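Local coordinates for protein SCO1 homolog 1, mitochondrial (Arabidopsis thaliana, PDB 6N5U) that binds copper(I) through a thioredoxin-fold metallochaperone domain and is thought to serve mitochondrial copper homeostasis and copper insertion into cytochrome c oxidase, at residues G38-C42 against Q84-Y88; I45-E49 against H131-M135; K59-N63 against V154-T158; F144-Y148 against G160-E164. All coordinates share one frame; numbering follows the deposited sequence.

Interaction 1: residues G38-C42 against Q84-Y88. With CU1 (copper (I) ion), chain D.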
loop_
_atom_site.group_PDB
_atom_site.type_symbol
_atom_site.label_atom_id
_atom_site.label_comp_id
_atom_site.label_asym_id
_atom_site.label_seq_id
_atom_site.Cartn_x
_atom_site.Cartn_y
_atom_site.Cartn_z
ATOM N N GLY A 38 -2.061 5.339 1.426
ATOM C CA GLY A 38 -1.687 6.325 2.430
ATOM C C GLY A 38 -1.186 7.626 1.852
ATOM O O GLY A 38 -1.378 7.879 0.665
ATOM N N PHE A 39 -0.563 8.471 2.703
ATOM C CA PHE A 39 0.036 9.776 2.367
ATOM C C PHE A 39 1.248 10.071 3.283
ATOM O O PHE A 39 1.149 9.875 4.491
ATOM C CB PHE A 39 -1.004 10.913 2.323
ATOM C CG PHE A 39 -1.514 11.527 3.607
ATOM C CD1 PHE A 39 -2.530 10.916 4.332
ATOM C CD2 PHE A 39 -1.090 12.793 4.007
ATOM C CE1 PHE A 39 -3.025 11.505 5.501
ATOM C CE2 PHE A 39 -1.598 13.389 5.168
ATOM C CZ PHE A 39 -2.553 12.737 5.912
ATOM N N THR A 40 2.401 10.471 2.703
ATOM C CA THR A 40 3.663 10.663 3.432
ATOM C C THR A 40 3.573 11.676 4.580
ATOM O O THR A 40 4.309 11.533 5.539
ATOM C CB THR A 40 4.857 10.984 2.489
ATOM O OG1 THR A 40 4.805 12.338 2.057
ATOM C CG2 THR A 40 4.955 10.036 1.295
ATOM N N HIS A 41 2.668 12.640 4.524
ATOM C CA HIS A 41 2.556 13.650 5.580
ATOM C C HIS A 41 1.604 13.256 6.720
ATOM O O HIS A 41 1.275 14.104 7.557
ATOM C CB HIS A 41 2.189 15.029 4.978
ATOM C CG HIS A 41 3.297 15.638 4.173
ATOM N ND1 HIS A 41 3.557 15.204 2.884
ATOM C CD2 HIS A 41 4.210 16.579 4.502
ATOM C CE1 HIS A 41 4.605 15.897 2.468
ATOM N NE2 HIS A 41 5.027 16.739 3.396
ATOM N N CYS A 42 1.193 11.972 6.775
ATOM C CA CYS A 42 0.302 11.434 7.795
ATOM C C CYS A 42 1.012 11.361 9.129
ATOM O O CYS A 42 2.078 10.734 9.229
ATOM C CB CYS A 42 -0.259 10.082 7.378
ATOM S SG CYS A 42 -1.665 9.506 8.382
ATOM N N GLN A 84 9.744 12.290 -2.947
ATOM C CA GLN A 84 9.117 12.298 -1.624
ATOM C C GLN A 84 8.707 10.873 -1.222
ATOM O O GLN A 84 9.062 10.423 -0.136
ATOM C CB GLN A 84 7.924 13.274 -1.594
ATOM C CG GLN A 84 7.139 13.288 -0.278
ATOM C CD GLN A 84 7.837 13.951 0.888
ATOM O OE1 GLN A 84 8.952 14.446 0.788
ATOM N NE2 GLN A 84 7.181 13.985 2.031
ATOM N N VAL A 85 8.010 10.160 -2.116
ATOM C CA VAL A 85 7.567 8.780 -1.896
ATOM C C VAL A 85 8.779 7.847 -1.721
ATOM O O VAL A 85 8.767 7.015 -0.814
ATOM C CB VAL A 85 6.581 8.293 -3.000
ATOM C CG1 VAL A 85 6.261 6.813 -2.846
ATOM C CG2 VAL A 85 5.300 9.110 -2.985
ATOM N N HIS A 86 9.829 8.024 -2.557
ATOM C CA HIS A 86 11.062 7.238 -2.506
ATOM C C HIS A 86 11.742 7.347 -1.140
ATOM O O HIS A 86 12.058 6.323 -0.539
ATOM C CB HIS A 86 12.040 7.663 -3.615
ATOM C CG HIS A 86 13.267 6.813 -3.666
ATOM N ND1 HIS A 86 13.269 5.596 -4.322
ATOM C CD2 HIS A 86 14.472 7.005 -3.085
ATOM C CE1 HIS A 86 14.485 5.103 -4.152
ATOM N NE2 HIS A 86 15.247 5.917 -3.413
ATOM N N GLU A 87 11.957 8.585 -0.662
ATOM C CA GLU A 87 12.584 8.877 0.618
ATOM C C GLU A 87 11.785 8.310 1.792
ATOM O O GLU A 87 12.366 7.761 2.728
ATOM C CB GLU A 87 12.824 10.396 0.761
ATOM C CG GLU A 87 14.087 10.881 0.054
ATOM C CD GLU A 87 14.284 12.384 -0.065
ATOM O OE1 GLU A 87 13.283 13.134 0.001
ATOM O OE2 GLU A 87 15.446 12.814 -0.250
ATOM N N TYR A 88 10.454 8.386 1.703
ATOM C CA TYR A 88 9.530 7.900 2.724
ATOM C C TYR A 88 9.521 6.389 2.842
ATOM O O TYR A 88 9.687 5.892 3.952
ATOM C CB TYR A 88 8.120 8.436 2.441
ATOM C CG TYR A 88 7.086 8.168 3.515
ATOM C CD1 TYR A 88 7.101 8.873 4.719
ATOM C CD2 TYR A 88 6.046 7.264 3.300
ATOM C CE1 TYR A 88 6.124 8.667 5.691
ATOM C CE2 TYR A 88 5.071 7.040 4.271
ATOM C CZ TYR A 88 5.107 7.751 5.463
ATOM O OH TYR A 88 4.151 7.530 6.430
HETATM CU CU CU1 D . -2.815 8.216 6.862
#
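Y88 lays one face of its ring against T40, and tracing its side chain outward gives the layout of the contact. CG is anti to the backbone N (chi1 -172°), which sends the ring off helix 82-89 and across the turn. Its CB and CG lie against the T40 methyl, with CG 3.6 Å from T40 CG2. Farther out T40 CA sits over the middle of the ring, 3.8 Å from the Y88 centroid, as a CH-pi contact. On the CE1 side the ring reaches the backbone, with Y88 CE1 3.4 Å from T40 O. The hydroxyl ends near the same carbonyl without bonding to it. One helical turn earlier, Q84 bends at chi2 (73°) and donates from NE2 to T40 OG1 at 2.9 Å, nearly straight at 163° and close to the plane of its own amide. T40 OG1 has a second hydrogen-bond partner in D80. Helix 82-89 thus packs on and hydrogen-bonds to the type I turn F39-C42, closed by C42 N to F39 O at 3.1 Å. At the end of that turn C42 SG binds copper at 2.3 Å, opening the CXXXC copper motif of SCO proteins, placed after a central strand of the thioredoxin fold.

Interaction 2: residues I45-E49 against H131-M135. With CU1 (copper (I) ion), chain D.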
loop_
_atom_site.group_PDB
_atom_site.type_symbol
_atom_site.label_atom_id
_atom_site.label_comp_id
_atom_site.label_asym_id
_atom_site.label_seq_id
_atom_site.Cartn_x
_atom_site.Cartn_y
_atom_site.Cartn_z
ATOM N N ILE A 45 -1.331 7.412 11.819
ATOM C CA ILE A 45 -1.987 6.269 11.173
ATOM C C ILE A 45 -1.079 5.528 10.169
ATOM O O ILE A 45 -0.790 4.360 10.422
ATOM C CB ILE A 45 -3.349 6.681 10.533
ATOM C CG1 ILE A 45 -4.314 7.355 11.562
ATOM C CG2 ILE A 45 -4.019 5.521 9.786
ATOM C CD1 ILE A 45 -4.727 6.534 12.870
ATOM N N CYS A 46 -0.659 6.193 9.047
ATOM C CA CYS A 46 0.196 5.600 8.003
ATOM C C CYS A 46 1.528 5.094 8.561
ATOM O O CYS A 46 1.786 3.906 8.352
ATOM C CB CYS A 46 0.397 6.527 6.804
ATOM S SG CYS A 46 -1.118 6.893 5.866
ATOM N N PRO A 47 2.357 5.893 9.318
ATOM C CA PRO A 47 3.598 5.328 9.881
ATOM C C PRO A 47 3.354 4.035 10.683
ATOM O O PRO A 47 4.088 3.066 10.476
ATOM C CB PRO A 47 4.140 6.468 10.751
ATOM C CG PRO A 47 3.641 7.683 10.117
ATOM C CD PRO A 47 2.246 7.330 9.672
ATOM N N ASP A 48 2.277 3.983 11.517
ATOM C CA ASP A 48 1.947 2.797 12.316
ATOM C C ASP A 48 1.600 1.578 11.471
ATOM O O ASP A 48 2.114 0.490 11.724
ATOM C CB ASP A 48 0.823 3.077 13.331
ATOM C CG ASP A 48 1.154 4.082 14.414
ATOM O OD1 ASP A 48 2.359 4.357 14.632
ATOM O OD2 ASP A 48 0.209 4.603 15.044
ATOM N N GLU A 49 0.694 1.760 10.504
ATOM C CA GLU A 49 0.211 0.736 9.582
ATOM C C GLU A 49 1.324 0.140 8.743
ATOM O O GLU A 49 1.361 -1.079 8.558
ATOM C CB GLU A 49 -0.883 1.318 8.694
ATOM C CG GLU A 49 -2.133 1.671 9.483
ATOM C CD GLU A 49 -2.797 0.498 10.171
ATOM O OE1 GLU A 49 -3.445 -0.300 9.457
ATOM O OE2 GLU A 49 -2.653 0.362 11.410
ATOM N N HIS A 131 -8.734 9.329 4.730
ATOM C CA HIS A 131 -8.848 8.175 3.834
ATOM C C HIS A 131 -9.146 6.874 4.544
ATOM O O HIS A 131 -9.097 6.802 5.777
ATOM C CB HIS A 131 -7.564 8.029 2.985
ATOM C CG HIS A 131 -6.338 7.746 3.813
ATOM N ND1 HIS A 131 -5.916 6.452 4.057
ATOM C CD2 HIS A 131 -5.519 8.604 4.463
ATOM C CE1 HIS A 131 -4.829 6.570 4.795
ATOM N NE2 HIS A 131 -4.552 7.853 5.056
ATOM N N SER A 132 -9.440 5.842 3.739
ATOM C CA SER A 132 -9.773 4.484 4.172
ATOM C C SER A 132 -8.497 3.825 4.687
ATOM O O SER A 132 -7.463 3.898 4.009
ATOM C CB SER A 132 -10.321 3.678 2.997
ATOM O OG SER A 132 -11.240 4.388 2.185
ATOM N N ILE A 133 -8.537 3.248 5.902
ATOM C CA ILE A 133 -7.363 2.564 6.485
ATOM C C ILE A 133 -7.529 1.121 6.088
ATOM O O ILE A 133 -8.331 0.375 6.681
ATOM C CB ILE A 133 -7.161 2.817 7.995
ATOM C CG1 ILE A 133 -7.038 4.331 8.247
ATOM C CG2 ILE A 133 -5.928 2.061 8.511
ATOM C CD1 ILE A 133 -7.833 4.848 9.408
ATOM N N VAL A 134 -6.853 0.771 4.978
ATOM C CA VAL A 134 -7.028 -0.488 4.278
ATOM C C VAL A 134 -5.715 -1.175 3.809
ATOM O O VAL A 134 -4.758 -0.501 3.468
ATOM C CB VAL A 134 -7.952 -0.145 3.064
ATOM C CG1 VAL A 134 -8.084 -1.302 2.117
ATOM C CG2 VAL A 134 -9.339 0.299 3.510
ATOM N N MET A 135 -5.719 -2.513 3.743
ATOM C CA MET A 135 -4.658 -3.352 3.193
ATOM C C MET A 135 -5.332 -4.414 2.341
ATOM O O MET A 135 -6.365 -4.986 2.736
ATOM C CB MET A 135 -3.747 -3.983 4.262
ATOM C CG MET A 135 -2.868 -2.984 4.944
ATOM S SD MET A 135 -1.890 -3.581 6.316
ATOM C CE MET A 135 -3.243 -4.190 7.475
HETATM CU CU CU1 D . -2.815 8.216 6.862
#
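H131 and C46 meet through the copper ion between them. From H131 the ring puts NE2 at the metal, 2.5 Å away and in the ring plane, while C46 SG binds copper at 2.4 Å and lies at the edge of the same imidazole. With CG between the backbone N and the carbonyl carbon (chi1 63°), the ring is turned back over its own chain, and ND1 donates to S132 O at 3.0 Å from above that carbonyl's plane. This bond, together with the metal bond, probably fixes the ring's rotation with NE2 toward copper. S132 adds that carbonyl, and its hydroxyl turns to Y116 N. I133 comes next and packs against the helix: its CG1 lies 3.6 Å from I45 CG2, and its CG2 rests beside E49 OE1. With an alanine in place of I133, the I45 methyl is likely to lose its apolar mate and one side of the E49 carboxylate its cover. M135 closes the segment, its CE 4.4 Å from E49 OE1. That carboxylate has salt bridges to K150 and K52. Two cysteine sulfurs, C42 and C46, with one imidazole nitrogen make a soft set of ligands that suits copper(I), while apolar groups on the I45 side probably help shield the ion from water.

Interaction 3: residues K59-N63 against V154-T158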
loop_
_atom_site.group_PDB
_atom_site.type_symbol
_atom_site.label_atom_id
_atom_site.label_comp_id
_atom_site.label_asym_id
_atom_site.label_seq_id
_atom_site.Cartn_x
_atom_site.Cartn_y
_atom_site.Cartn_z
ATOM N N LYS A 59 7.778 -11.468 9.191
ATOM C CA LYS A 59 7.214 -12.588 9.946
ATOM C C LYS A 59 6.642 -13.658 9.012
ATOM O O LYS A 59 6.932 -14.838 9.202
ATOM C CB LYS A 59 6.161 -12.095 10.928
ATOM C CG LYS A 59 6.737 -11.426 12.151
ATOM C CD LYS A 59 5.926 -11.808 13.378
ATOM C CE LYS A 59 6.382 -11.078 14.600
ATOM N NZ LYS A 59 7.847 -11.239 14.839
ATOM N N ILE A 60 5.868 -13.243 7.992
ATOM C CA ILE A 60 5.307 -14.099 6.942
ATOM C C ILE A 60 6.451 -14.941 6.347
ATOM O O ILE A 60 6.329 -16.170 6.304
ATOM C CB ILE A 60 4.663 -13.219 5.839
ATOM C CG1 ILE A 60 3.334 -12.572 6.302
ATOM C CG2 ILE A 60 4.497 -14.000 4.536
ATOM C CD1 ILE A 60 2.915 -11.302 5.462
ATOM N N LYS A 61 7.577 -14.270 5.928
ATOM C CA LYS A 61 8.734 -14.930 5.331
ATOM C C LYS A 61 9.342 -15.953 6.275
ATOM O O LYS A 61 9.643 -17.061 5.837
ATOM C CB LYS A 61 9.772 -13.906 4.834
ATOM C CG LYS A 61 11.077 -14.496 4.256
ATOM C CD LYS A 61 10.849 -15.346 3.012
ATOM C CE LYS A 61 12.124 -15.596 2.260
ATOM N NZ LYS A 61 11.914 -16.518 1.113
ATOM N N GLU A 62 9.496 -15.599 7.568
ATOM C CA GLU A 62 10.068 -16.493 8.586
ATOM C C GLU A 62 9.206 -17.744 8.785
ATOM O O GLU A 62 9.741 -18.842 8.892
ATOM C CB GLU A 62 10.223 -15.768 9.941
ATOM C CG GLU A 62 11.357 -14.761 10.013
ATOM C CD GLU A 62 11.225 -13.732 11.122
ATOM O OE1 GLU A 62 10.860 -14.126 12.254
ATOM O OE2 GLU A 62 11.485 -12.532 10.862
ATOM N N ASN A 63 7.880 -17.564 8.813
ATOM C CA ASN A 63 6.892 -18.604 9.100
ATOM C C ASN A 63 6.446 -19.455 7.920
ATOM O O ASN A 63 6.120 -20.626 8.131
ATOM C CB ASN A 63 5.672 -17.976 9.767
ATOM C CG ASN A 63 5.977 -17.155 10.999
ATOM O OD1 ASN A 63 7.049 -17.233 11.608
ATOM N ND2 ASN A 63 5.041 -16.328 11.387
ATOM N N VAL A 154 0.402 -7.093 14.208
ATOM C CA VAL A 154 1.383 -7.823 13.369
ATOM C C VAL A 154 1.063 -9.330 13.309
ATOM O O VAL A 154 1.110 -9.930 12.233
ATOM C CB VAL A 154 2.839 -7.536 13.789
ATOM C CG1 VAL A 154 3.796 -8.612 13.295
ATOM C CG2 VAL A 154 3.283 -6.182 13.277
ATOM N N ASP A 155 0.665 -9.906 14.453
ATOM C CA ASP A 155 0.344 -11.320 14.548
ATOM C C ASP A 155 -0.909 -11.700 13.761
ATOM O O ASP A 155 -0.877 -12.689 13.044
ATOM C CB ASP A 155 0.262 -11.776 16.013
ATOM C CG ASP A 155 1.575 -11.777 16.761
ATOM O OD1 ASP A 155 2.630 -11.637 16.108
ATOM O OD2 ASP A 155 1.549 -11.951 18.002
ATOM N N SER A 156 -1.985 -10.908 13.851
ATOM C CA SER A 156 -3.218 -11.239 13.126
ATOM C C SER A 156 -3.127 -11.006 11.606
ATOM O O SER A 156 -3.894 -11.608 10.848
ATOM C CB SER A 156 -4.426 -10.534 13.727
ATOM O OG SER A 156 -4.139 -9.197 14.093
ATOM N N LEU A 157 -2.175 -10.157 11.166
ATOM C CA LEU A 157 -1.919 -9.894 9.750
ATOM C C LEU A 157 -1.100 -11.056 9.195
ATOM O O LEU A 157 -1.504 -11.669 8.203
ATOM C CB LEU A 157 -1.194 -8.538 9.529
ATOM C CG LEU A 157 -0.956 -8.078 8.054
ATOM C CD1 LEU A 157 -2.236 -8.147 7.231
ATOM C CD2 LEU A 157 -0.384 -6.671 7.991
ATOM N N THR A 158 0.019 -11.390 9.880
ATOM C CA THR A 158 0.925 -12.482 9.522
ATOM C C THR A 158 0.140 -13.784 9.401
ATOM O O THR A 158 0.059 -14.326 8.300
ATOM C CB THR A 158 2.085 -12.555 10.517
ATOM O OG1 THR A 158 2.769 -11.296 10.519
ATOM C CG2 THR A 158 3.053 -13.688 10.212
#
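T158 presses against helix 45-64 between K59, I60 and N63, and it makes up the close half of this contact. Its methyl does most of the touching. A chi1 of -58° places OG1 beside the backbone N and leaves CG2 anti to it, and T158 CG2 lies 3.6 Å from K59 CB and 3.5 Å from N63 ND2. It also meets the backbone nitrogen of I60, and I60 CG1 approaches at a slant, 4.1 Å from T158 CG2. The hydroxyl is tied back to its own helix: T158 OG1 donates to V154 O at 2.7 Å, from above the carbonyl plane, while the backbone N of T158 reaches the same oxygen from the opposite face. OG1 also rests against K59 CB, but the methyl makes the wider set of contacts.

The other side of the contact is looser. K59 starts toward the second helix but then leads away. Its chain crosses V154 at about a right angle, with CE 3.8 Å from V154 CG1, and the ammonium continues outward. K59 NZ stays 5.4 Å from D155 OD1, too far for a salt bridge, so any attraction is probably weak. N63 and D155 are exposed, although the N63 amide still touches the T158 methyl, whereas I60 and T158 are buried, I60 reaching on to V161 and V162. The segment axes come within 10.4 Å at a crossing angle of -55°. This is the pairing of two helices side by side against one face of the central sheet in the thioredoxin fold, one carrying the second CXXXC cysteine in its first turn and the other ending the domain.

Interaction 4: residues F144-Y148 against G160-E164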
loop_
_atom_site.group_PDB
_atom_site.type_symbol
_atom_site.label_atom_id
_atom_site.label_comp_id
_atom_site.label_asym_id
_atom_site.label_seq_id
_atom_site.Cartn_x
_atom_site.Cartn_y
_atom_site.Cartn_z
ATOM N N PHE A 144 -7.468 -10.053 -6.196
ATOM C CA PHE A 144 -7.790 -9.797 -4.792
ATOM C C PHE A 144 -8.103 -11.082 -4.030
ATOM O O PHE A 144 -8.881 -11.912 -4.511
ATOM C CB PHE A 144 -8.974 -8.819 -4.682
ATOM C CG PHE A 144 -9.427 -8.588 -3.264
ATOM C CD1 PHE A 144 -8.648 -7.848 -2.379
ATOM C CD2 PHE A 144 -10.614 -9.140 -2.799
ATOM C CE1 PHE A 144 -9.052 -7.649 -1.061
ATOM C CE2 PHE A 144 -11.032 -8.925 -1.483
ATOM C CZ PHE A 144 -10.251 -8.174 -0.624
ATOM N N VAL A 145 -7.508 -11.234 -2.840
ATOM C CA VAL A 145 -7.688 -12.419 -1.990
ATOM C C VAL A 145 -8.355 -12.034 -0.650
ATOM O O VAL A 145 -9.454 -12.516 -0.359
ATOM C CB VAL A 145 -6.362 -13.226 -1.827
ATOM C CG1 VAL A 145 -6.529 -14.441 -0.921
ATOM C CG2 VAL A 145 -5.800 -13.647 -3.177
ATOM N N LYS A 146 -7.710 -11.158 0.151
ATOM C CA LYS A 146 -8.258 -10.745 1.444
ATOM C C LYS A 146 -7.968 -9.285 1.806
ATOM O O LYS A 146 -6.929 -8.734 1.446
ATOM C CB LYS A 146 -7.781 -11.687 2.561
ATOM C CG LYS A 146 -8.710 -11.755 3.776
ATOM C CD LYS A 146 -9.506 -13.029 3.798
ATOM C CE LYS A 146 -10.510 -13.006 4.907
ATOM N NZ LYS A 146 -11.418 -14.162 4.813
ATOM N N PHE A 147 -8.910 -8.679 2.534
ATOM C CA PHE A 147 -8.838 -7.332 3.068
ATOM C C PHE A 147 -8.411 -7.400 4.556
ATOM O O PHE A 147 -8.787 -8.339 5.270
ATOM C CB PHE A 147 -10.197 -6.616 2.900
ATOM C CG PHE A 147 -10.320 -5.379 3.758
ATOM C CD1 PHE A 147 -9.658 -4.202 3.411
ATOM C CD2 PHE A 147 -11.008 -5.416 4.970
ATOM C CE1 PHE A 147 -9.696 -3.083 4.254
ATOM C CE2 PHE A 147 -11.048 -4.289 5.811
ATOM C CZ PHE A 147 -10.404 -3.126 5.440
ATOM N N TYR A 148 -7.635 -6.388 5.017
ATOM C CA TYR A 148 -7.162 -6.260 6.403
ATOM C C TYR A 148 -7.293 -4.800 6.896
ATOM O O TYR A 148 -6.616 -3.890 6.382
ATOM C CB TYR A 148 -5.712 -6.766 6.544
ATOM C CG TYR A 148 -5.546 -8.234 6.220
ATOM C CD1 TYR A 148 -5.751 -9.212 7.190
ATOM C CD2 TYR A 148 -5.151 -8.646 4.951
ATOM C CE1 TYR A 148 -5.622 -10.563 6.890
ATOM C CE2 TYR A 148 -5.007 -9.995 4.642
ATOM C CZ TYR A 148 -5.246 -10.950 5.614
ATOM O OH TYR A 148 -5.120 -12.279 5.304
ATOM N N GLY A 160 -3.044 -14.480 9.209
ATOM C CA GLY A 160 -4.024 -14.365 8.147
ATOM C C GLY A 160 -3.419 -14.503 6.765
ATOM O O GLY A 160 -3.842 -15.366 6.000
ATOM N N VAL A 161 -2.414 -13.677 6.435
ATOM C CA VAL A 161 -1.759 -13.716 5.121
ATOM C C VAL A 161 -1.214 -15.121 4.854
ATOM O O VAL A 161 -1.476 -15.674 3.782
ATOM C CB VAL A 161 -0.708 -12.577 4.919
ATOM C CG1 VAL A 161 0.110 -12.784 3.648
ATOM C CG2 VAL A 161 -1.374 -11.200 4.900
ATOM N N VAL A 162 -0.534 -15.719 5.869
ATOM C CA VAL A 162 0.055 -17.061 5.808
ATOM C C VAL A 162 -1.037 -18.121 5.538
ATOM O O VAL A 162 -0.832 -18.967 4.668
ATOM C CB VAL A 162 0.957 -17.360 7.045
ATOM C CG1 VAL A 162 1.370 -18.837 7.135
ATOM C CG2 VAL A 162 2.197 -16.457 7.040
ATOM N N LYS A 163 -2.220 -18.016 6.201
ATOM C CA LYS A 163 -3.364 -18.925 6.020
ATOM C C LYS A 163 -3.892 -18.876 4.588
ATOM O O LYS A 163 -4.116 -19.922 3.975
ATOM C CB LYS A 163 -4.494 -18.611 7.028
ATOM C CG LYS A 163 -5.689 -19.574 6.938
ATOM C CD LYS A 163 -6.703 -19.327 8.032
ATOM C CE LYS A 163 -7.661 -20.486 8.128
ATOM N NZ LYS A 163 -8.482 -20.432 9.371
ATOM N N GLU A 164 -4.069 -17.664 4.057
ATOM C CA GLU A 164 -4.542 -17.425 2.704
ATOM C C GLU A 164 -3.611 -18.043 1.657
ATOM O O GLU A 164 -4.081 -18.829 0.836
ATOM C CB GLU A 164 -4.755 -15.916 2.453
ATOM C CG GLU A 164 -5.941 -15.299 3.187
ATOM C CD GLU A 164 -7.284 -15.961 2.948
ATOM O OE1 GLU A 164 -7.522 -16.452 1.821
ATOM O OE2 GLU A 164 -8.096 -16.004 3.898
#
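The beta-beta-alpha unit that closes a thioredoxin fold brings Y148, K146 and V145 of its last strand against the final helix, whose segment runs back nearly antiparallel, at 164° to the strand. Y148, which is buried, reaches the helix backbone. CG is anti to the carbonyl carbon (chi1 -62°), and the ring slants across V161, with CE2 3.8 Å from V161 CG2. Its hydroxyl ends over the helix backbone at G160 and V161, 3.2 Å from V161 N, but the angle is too poor for a hydrogen bond. Beyond it, Y148 OH lies 3.8 Å from the E164 CG methylene. The glutamate is bent at chi2 (-55°) and its two oxygens part: OE1 lies 3.5 Å from V145 CG1, and E164 OE2 lies 3.3 Å from K146 CD. A salt bridge joins K146 NZ to E164 OE2, but at 3.9 Å it is long. Were E164 replaced by an alanine, K146 would probably lose this distant counter-charge and a gap would open beside the V145 methyl. V145 and K146 both face L137 in a classic beta bulge, which turns both side chains toward the helix. Among the neighbouring elements, V161 rests on L137 and I34 of the sheet and on I60 of helix 45-64, while V145 continues to W32.

Interactions 1 and 2 meet around the copper ion, where ligands come from two places in the chain, the CXXXC motif and the end of strand 127-131; G38 and F39 pack on C46 there. Interaction 1 joins its segments by a hydrogen bond and a CH-pi contact, interaction 2 by copper and an apolar I45-I133 contact. Interactions 3 and 4 lie away from the site and share helix 154-167, I60 touching V161 and V162. On their more exposed sides K146 and E164 form a long salt bridge, while K59 and D155 stay apart. Helix 45-64 runs from interaction 2 to interaction 3. Interaction 2 is buried, the other three partly; it touches interaction 3 at M135 and L157 and interaction 4 through neighbouring strands.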